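Side-chain contacts in CalsepRRP (Calystegia sepium, PDB 1JY5), which belongs to the RNase T2 family, whose members generally cleave RNA, and may itself bind or process RNA: residues A[77-82]-A[118-123]; A[44-49]-A[99-104]. One frame throughout, in Å; residues are numbered along the deposited sequence.

Overall arrangement
The two contacts lie about 11 Å apart, centre to centre, within one RNase T2 fold, and both are buried. Along the chain their segments alternate, in the order 44-49, 77-82, 99-104, 118-123: strand 40-48 and helix 97-106 form interaction 2, while helix 116-129 and the turn leaving helix 72-78 form interaction 1. The two contacts also touch each other: Y119 OH is probably hydrogen-bonded to L45 O (2.8 Å), W79 CZ2 lies 3.7 Å from G44 CA, and Y119 packs against W102. An edge strand of the central antiparallel sheet is thus covered by helices, with the aromatic packing of interaction 1 lying beside the sequences that correspond to the family's active-site segments.

Interaction 1. Residues A[77-82]-A[118-123]; sequences KYWPSY and EYFSTT. Unlike the reference sequence in segment 118-123: T123 (reference Ala).
W79 drives its indole into helix 116-129, where the six-membered ring meets F120, Y119 and T123. Just past helix 72-78, W79 holds CG anti to the backbone N (chi1 -161°), which swings the indole out of the helix end and toward F120 and T123. The aromatic contact with F120 is the tightest: CZ3 of W79 lies 3.4 Å from CD2 of F120. CE2 of F120 sits over one indole face, displaced toward the rim, and the two ring planes are inclined at 55°, so the pair is neither stacked nor T-shaped.

Further apolar contacts surround the indole: the methyl CG2 of T123 rests 3.5 Å from W79 CZ3, and CE2 of Y119 is 3.9 Å from W79 CH2.

T123 OG1 returns to the carbonyl O of Y119 at 2.9 Å, adding to the helical bond from T123 N; the two reach it from opposite faces of the carbonyl plane. This fixes the T123 side chain, leaving its methyl to meet W79. The Y119 hydroxyl bonds to L45 O on strand 40-48. With I42 and L98 also against the indole, this is a buried aromatic cluster between the central sheet and the helices of the RNase T2 fold.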
loop_
_atom_site.group_PDB
_atom_site.type_symbol
_atom_site.label_atom_id
_atom_site.label_comp_id
_atom_site.label_asym_id
_atom_site.label_seq_id
_atom_site.Cartn_x
_atom_site.Cartn_y
_atom_site.Cartn_z
ATOM N N LYS A 77 -8.877 9.040 4.094
ATOM C CA LYS A 77 -9.674 8.286 3.146
ATOM C C LYS A 77 -8.904 7.273 2.313
ATOM O O LYS A 77 -9.399 6.175 2.050
ATOM C CB LYS A 77 -10.416 9.254 2.220
ATOM C CG LYS A 77 -11.346 8.585 1.222
ATOM C CD LYS A 77 -12.122 9.632 0.435
ATOM C CE LYS A 77 -12.948 9.000 -0.670
ATOM N NZ LYS A 77 -13.960 8.048 -0.131
ATOM N N TYR A 78 -7.690 7.624 1.906
ATOM C CA TYR A 78 -6.911 6.730 1.055
ATOM C C TYR A 78 -5.771 5.980 1.726
ATOM O O TYR A 78 -5.164 5.095 1.123
ATOM C CB TYR A 78 -6.406 7.524 -0.146
ATOM C CG TYR A 78 -7.545 8.184 -0.889
ATOM C CD1 TYR A 78 -7.770 9.554 -0.791
ATOM C CD2 TYR A 78 -8.421 7.426 -1.660
ATOM C CE1 TYR A 78 -8.846 10.155 -1.446
ATOM C CE2 TYR A 78 -9.496 8.012 -2.319
ATOM C CZ TYR A 78 -9.702 9.377 -2.207
ATOM O OH TYR A 78 -10.760 9.956 -2.870
ATOM N N TRP A 79 -5.486 6.337 2.973
ATOM C CA TRP A 79 -4.441 5.668 3.742
ATOM C C TRP A 79 -5.002 5.332 5.132
ATOM O O TRP A 79 -4.370 5.604 6.148
ATOM C CB TRP A 79 -3.219 6.578 3.891
ATOM C CG TRP A 79 -1.954 5.842 4.246
ATOM C CD1 TRP A 79 -1.839 4.750 5.053
ATOM C CD2 TRP A 79 -0.628 6.160 3.812
ATOM N NE1 TRP A 79 -0.523 4.362 5.146
ATOM C CE2 TRP A 79 0.242 5.211 4.394
ATOM C CE3 TRP A 79 -0.091 7.153 2.984
ATOM C CZ2 TRP A 79 1.627 5.228 4.178
ATOM C CZ3 TRP A 79 1.283 7.171 2.769
ATOM C CH2 TRP A 79 2.126 6.211 3.365
ATOM N N PRO A 80 -6.203 4.735 5.193
ATOM C CA PRO A 80 -6.788 4.396 6.497
ATOM C C PRO A 80 -6.201 3.143 7.142
ATOM O O PRO A 80 -5.464 2.387 6.514
ATOM C CB PRO A 80 -8.270 4.176 6.177
ATOM C CG PRO A 80 -8.460 4.759 4.804
ATOM C CD PRO A 80 -7.167 4.469 4.113
ATOM N N SER A 81 -6.562 2.937 8.402
ATOM C CA SER A 81 -6.148 1.767 9.159
ATOM C C SER A 81 -7.385 0.860 9.202
ATOM O O SER A 81 -8.514 1.358 9.190
ATOM C CB SER A 81 -5.749 2.179 10.577
ATOM O OG SER A 81 -5.344 1.059 11.339
ATOM N N TYR A 82 -7.187 -0.457 9.230
ATOM C CA TYR A 82 -8.318 -1.387 9.281
ATOM C C TYR A 82 -8.320 -2.226 10.559
ATOM O O TYR A 82 -8.643 -3.415 10.532
ATOM C CB TYR A 82 -8.314 -2.330 8.067
ATOM C CG TYR A 82 -8.487 -1.636 6.737
ATOM C CD1 TYR A 82 -7.380 -1.257 5.981
ATOM C CD2 TYR A 82 -9.757 -1.316 6.255
ATOM C CE1 TYR A 82 -7.528 -0.573 4.780
ATOM C CE2 TYR A 82 -9.918 -0.626 5.052
ATOM C CZ TYR A 82 -8.793 -0.257 4.320
ATOM O OH TYR A 82 -8.937 0.445 3.142
ATOM N N GLU A 118 6.702 15.497 2.147
ATOM C CA GLU A 118 7.074 15.002 0.827
ATOM C C GLU A 118 6.846 13.499 0.766
ATOM O O GLU A 118 6.396 12.975 -0.254
ATOM C CB GLU A 118 8.535 15.352 0.509
ATOM C CG GLU A 118 8.806 16.855 0.602
ATOM C CD GLU A 118 10.156 17.281 0.044
ATOM O OE1 GLU A 118 11.040 16.423 -0.133
ATOM O OE2 GLU A 118 10.331 18.491 -0.205
ATOM N N TYR A 119 7.135 12.803 1.861
ATOM C CA TYR A 119 6.929 11.357 1.873
ATOM C C TYR A 119 5.456 10.995 1.645
ATOM O O TYR A 119 5.131 10.248 0.717
ATOM C CB TYR A 119 7.404 10.754 3.200
ATOM C CG TYR A 119 7.029 9.289 3.353
ATOM C CD1 TYR A 119 7.685 8.295 2.618
ATOM C CD2 TYR A 119 5.999 8.906 4.208
ATOM C CE1 TYR A 119 7.320 6.952 2.737
ATOM C CE2 TYR A 119 5.622 7.573 4.334
ATOM C CZ TYR A 119 6.286 6.601 3.595
ATOM O OH TYR A 119 5.912 5.287 3.716
ATOM N N PHE A 120 4.565 11.528 2.481
ATOM C CA PHE A 120 3.142 11.216 2.361
ATOM C C PHE A 120 2.461 11.745 1.090
ATOM O O PHE A 120 1.647 11.041 0.480
ATOM C CB PHE A 120 2.380 11.696 3.609
ATOM C CG PHE A 120 2.662 10.876 4.845
ATOM C CD1 PHE A 120 3.571 11.315 5.805
ATOM C CD2 PHE A 120 2.044 9.641 5.029
ATOM C CE1 PHE A 120 3.865 10.532 6.929
ATOM C CE2 PHE A 120 2.331 8.851 6.149
ATOM C CZ PHE A 120 3.245 9.298 7.100
ATOM N N SER A 121 2.784 12.975 0.696
ATOM C CA SER A 121 2.196 13.566 -0.507
ATOM C C SER A 121 2.663 12.843 -1.770
ATOM O O SER A 121 1.895 12.665 -2.723
ATOM C CB SER A 121 2.538 15.060 -0.608
ATOM O OG SER A 121 3.933 15.275 -0.661
ATOM N N THR A 122 3.920 12.417 -1.781
ATOM C CA THR A 122 4.435 11.715 -2.946
ATOM C C THR A 122 3.765 10.347 -3.060
ATOM O O THR A 122 3.464 9.887 -4.162
ATOM C CB THR A 122 5.968 11.584 -2.871
ATOM O OG1 THR A 122 6.547 12.897 -2.916
ATOM C CG2 THR A 122 6.499 10.771 -4.045
ATOM N N THR A 123 3.505 9.710 -1.922
ATOM C CA THR A 123 2.847 8.413 -1.931
ATOM C C THR A 123 1.436 8.574 -2.488
ATOM O O THR A 123 0.975 7.762 -3.292
ATOM C CB THR A 123 2.760 7.811 -0.521
ATOM O OG1 THR A 123 4.078 7.684 0.023
ATOM C CG2 THR A 123 2.121 6.424 -0.568
#

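Interaction 2. Residues A[44-49]-A[99-104]; sequences GLWPDY and AYEWAK
The indole N-H of W46 is bound by the carboxylate of E101: NE1 and OE2 are 3.2 Å apart in a bent hydrogen bond, 139° at the hydrogen. OE2 lies close to the plane of the indole at its edge, and it receives the N-H on its syn side, although the donor stands 29° out of the carboxylate plane. The same oxygen is 3.7 Å from W46 CD1, so it lies beside the NE1-CD1 edge of the pyrrole ring. G44 completes the first shell; with no side chain between strand and helix, its CA comes within 4.0 Å of E101 OE2.

The torsions of E101 account for this reach. CG stands anti to the carbonyl carbon, and the chain then bends at chi2 (-65°), which turns the carboxylate toward the strand. Its carbon CD also lies at the edge of the Y100 ring, in plane, and W79 packs on E101 as well. One turn on, K104 NZ donates to Y100 OH at 2.8 Å.

Farther out, W46 stacks on H105, and backbone hydrogen bonds of G44 with A11 and W46 with T9 hold the strand in the central sheet. Gly-Leu-Trp-Pro and Glu-Trp-Ala-Lys-His recognisably correspond to the two active-site segments of the RNase T2 family, though lysine replaces the histidine usual before Gly-Leu-Trp-Pro. Their juxtaposition probably marks the place of the active site in RNase T2 enzymes, without proving activity.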
loop_
_atom_site.group_PDB
_atom_site.type_symbol
_atom_site.label_atom_id
_atom_site.label_comp_id
_atom_site.label_asym_id
_atom_site.label_seq_id
_atom_site.Cartn_x
_atom_site.Cartn_y
_atom_site.Cartn_z
ATOM N N GLY A 44 1.513 1.351 2.283
ATOM C CA GLY A 44 2.713 2.144 2.499
ATOM C C GLY A 44 3.582 2.362 1.271
ATOM O O GLY A 44 3.303 1.821 0.207
ATOM N N LEU A 45 4.618 3.191 1.416
ATOM C CA LEU A 45 5.580 3.447 0.342
ATOM C C LEU A 45 6.864 3.016 1.023
ATOM O O LEU A 45 7.320 3.658 1.969
ATOM C CB LEU A 45 5.656 4.936 -0.029
ATOM C CG LEU A 45 6.719 5.278 -1.096
ATOM C CD1 LEU A 45 6.419 4.547 -2.406
ATOM C CD2 LEU A 45 6.735 6.785 -1.337
ATOM N N TRP A 46 7.443 1.920 0.557
ATOM C CA TRP A 46 8.633 1.408 1.205
ATOM C C TRP A 46 9.976 1.532 0.486
ATOM O O TRP A 46 10.134 1.048 -0.637
ATOM C CB TRP A 46 8.427 -0.077 1.549
ATOM C CG TRP A 46 7.132 -0.417 2.254
ATOM C CD1 TRP A 46 6.459 0.350 3.161
ATOM C CD2 TRP A 46 6.403 -1.651 2.152
ATOM N NE1 TRP A 46 5.356 -0.332 3.634
ATOM C CE2 TRP A 46 5.299 -1.560 3.030
ATOM C CE3 TRP A 46 6.577 -2.826 1.404
ATOM C CZ2 TRP A 46 4.371 -2.596 3.184
ATOM C CZ3 TRP A 46 5.647 -3.864 1.560
ATOM C CH2 TRP A 46 4.561 -3.734 2.444
ATOM N N PRO A 47 10.953 2.217 1.112
ATOM C CA PRO A 47 12.263 2.322 0.461
ATOM C C PRO A 47 12.792 0.897 0.652
ATOM O O PRO A 47 12.803 0.389 1.778
ATOM C CB PRO A 47 13.014 3.327 1.336
ATOM C CG PRO A 47 11.913 4.210 1.861
ATOM C CD PRO A 47 10.844 3.182 2.221
ATOM N N ASP A 48 13.206 0.244 -0.427
ATOM C CA ASP A 48 13.676 -1.137 -0.329
ATOM C C ASP A 48 15.039 -1.374 -0.960
ATOM O O ASP A 48 15.548 -0.538 -1.700
ATOM C CB ASP A 48 12.667 -2.095 -0.993
ATOM C CG ASP A 48 11.388 -2.273 -0.179
ATOM O OD1 ASP A 48 11.469 -2.356 1.068
ATOM O OD2 ASP A 48 10.299 -2.352 -0.787
ATOM N N TYR A 49 15.613 -2.532 -0.659
ATOM C CA TYR A 49 16.903 -2.945 -1.202
ATOM C C TYR A 49 16.645 -4.041 -2.237
ATOM O O TYR A 49 15.727 -4.851 -2.080
ATOM C CB TYR A 49 17.785 -3.511 -0.098
ATOM C CG TYR A 49 18.310 -2.489 0.877
ATOM C CD1 TYR A 49 18.364 -2.775 2.238
ATOM C CD2 TYR A 49 18.788 -1.250 0.440
ATOM C CE1 TYR A 49 18.879 -1.855 3.148
ATOM C CE2 TYR A 49 19.309 -0.323 1.342
ATOM C CZ TYR A 49 19.350 -0.634 2.692
ATOM O OH TYR A 49 19.867 0.269 3.595
ATOM N N ALA A 99 1.911 7.291 11.612
ATOM C CA ALA A 99 3.081 7.412 12.474
ATOM C C ALA A 99 3.932 6.149 12.342
ATOM O O ALA A 99 5.167 6.205 12.359
ATOM C CB ALA A 99 2.655 7.614 13.928
ATOM N N TYR A 100 3.260 5.013 12.190
ATOM C CA TYR A 100 3.930 3.717 12.039
ATOM C C TYR A 100 4.770 3.648 10.750
ATOM O O TYR A 100 5.953 3.301 10.786
ATOM C CB TYR A 100 2.881 2.593 12.036
ATOM C CG TYR A 100 3.416 1.215 11.700
ATOM C CD1 TYR A 100 3.848 0.346 12.697
ATOM C CD2 TYR A 100 3.468 0.778 10.384
ATOM C CE1 TYR A 100 4.314 -0.931 12.386
ATOM C CE2 TYR A 100 3.934 -0.490 10.060
ATOM C CZ TYR A 100 4.354 -1.341 11.059
ATOM O OH TYR A 100 4.803 -2.608 10.722
ATOM N N GLU A 101 4.150 3.978 9.618
ATOM C CA GLU A 101 4.835 3.944 8.330
ATOM C C GLU A 101 5.928 5.004 8.232
ATOM O O GLU A 101 6.960 4.781 7.603
ATOM C CB GLU A 101 3.826 4.120 7.188
ATOM C CG GLU A 101 2.839 2.962 7.053
ATOM C CD GLU A 101 3.512 1.655 6.656
ATOM O OE1 GLU A 101 2.985 0.575 7.000
ATOM O OE2 GLU A 101 4.566 1.700 5.982
ATOM N N TRP A 102 5.704 6.163 8.841
ATOM C CA TRP A 102 6.716 7.207 8.796
ATOM C C TRP A 102 7.962 6.760 9.553
ATOM O O TRP A 102 9.068 6.801 9.026
ATOM C CB TRP A 102 6.220 8.502 9.429
ATOM C CG TRP A 102 7.363 9.425 9.656
ATOM C CD1 TRP A 102 7.918 9.769 10.853
ATOM C CD2 TRP A 102 8.167 10.043 8.645
ATOM N NE1 TRP A 102 9.026 10.561 10.649
ATOM C CE2 TRP A 102 9.199 10.743 9.302
ATOM C CE3 TRP A 102 8.117 10.065 7.243
ATOM C CZ2 TRP A 102 10.176 11.465 8.607
ATOM C CZ3 TRP A 102 9.092 10.784 6.549
ATOM C CH2 TRP A 102 10.108 11.475 7.239
ATOM N N ALA A 103 7.773 6.345 10.797
ATOM C CA ALA A 103 8.889 5.913 11.622
ATOM C C ALA A 103 9.638 4.742 11.004
ATOM O O ALA A 103 10.863 4.768 10.866
ATOM C CB ALA A 103 8.394 5.537 13.021
ATOM N N LYS A 104 8.890 3.719 10.609
ATOM C CA LYS A 104 9.479 2.509 10.056
ATOM C C LYS A 104 10.059 2.617 8.647
ATOM O O LYS A 104 11.149 2.095 8.381
ATOM C CB LYS A 104 8.441 1.383 10.097
ATOM C CG LYS A 104 9.009 -0.013 9.875
ATOM C CD LYS A 104 7.892 -1.046 9.913
ATOM C CE LYS A 104 8.432 -2.458 9.930
ATOM N NZ LYS A 104 7.325 -3.441 9.901
#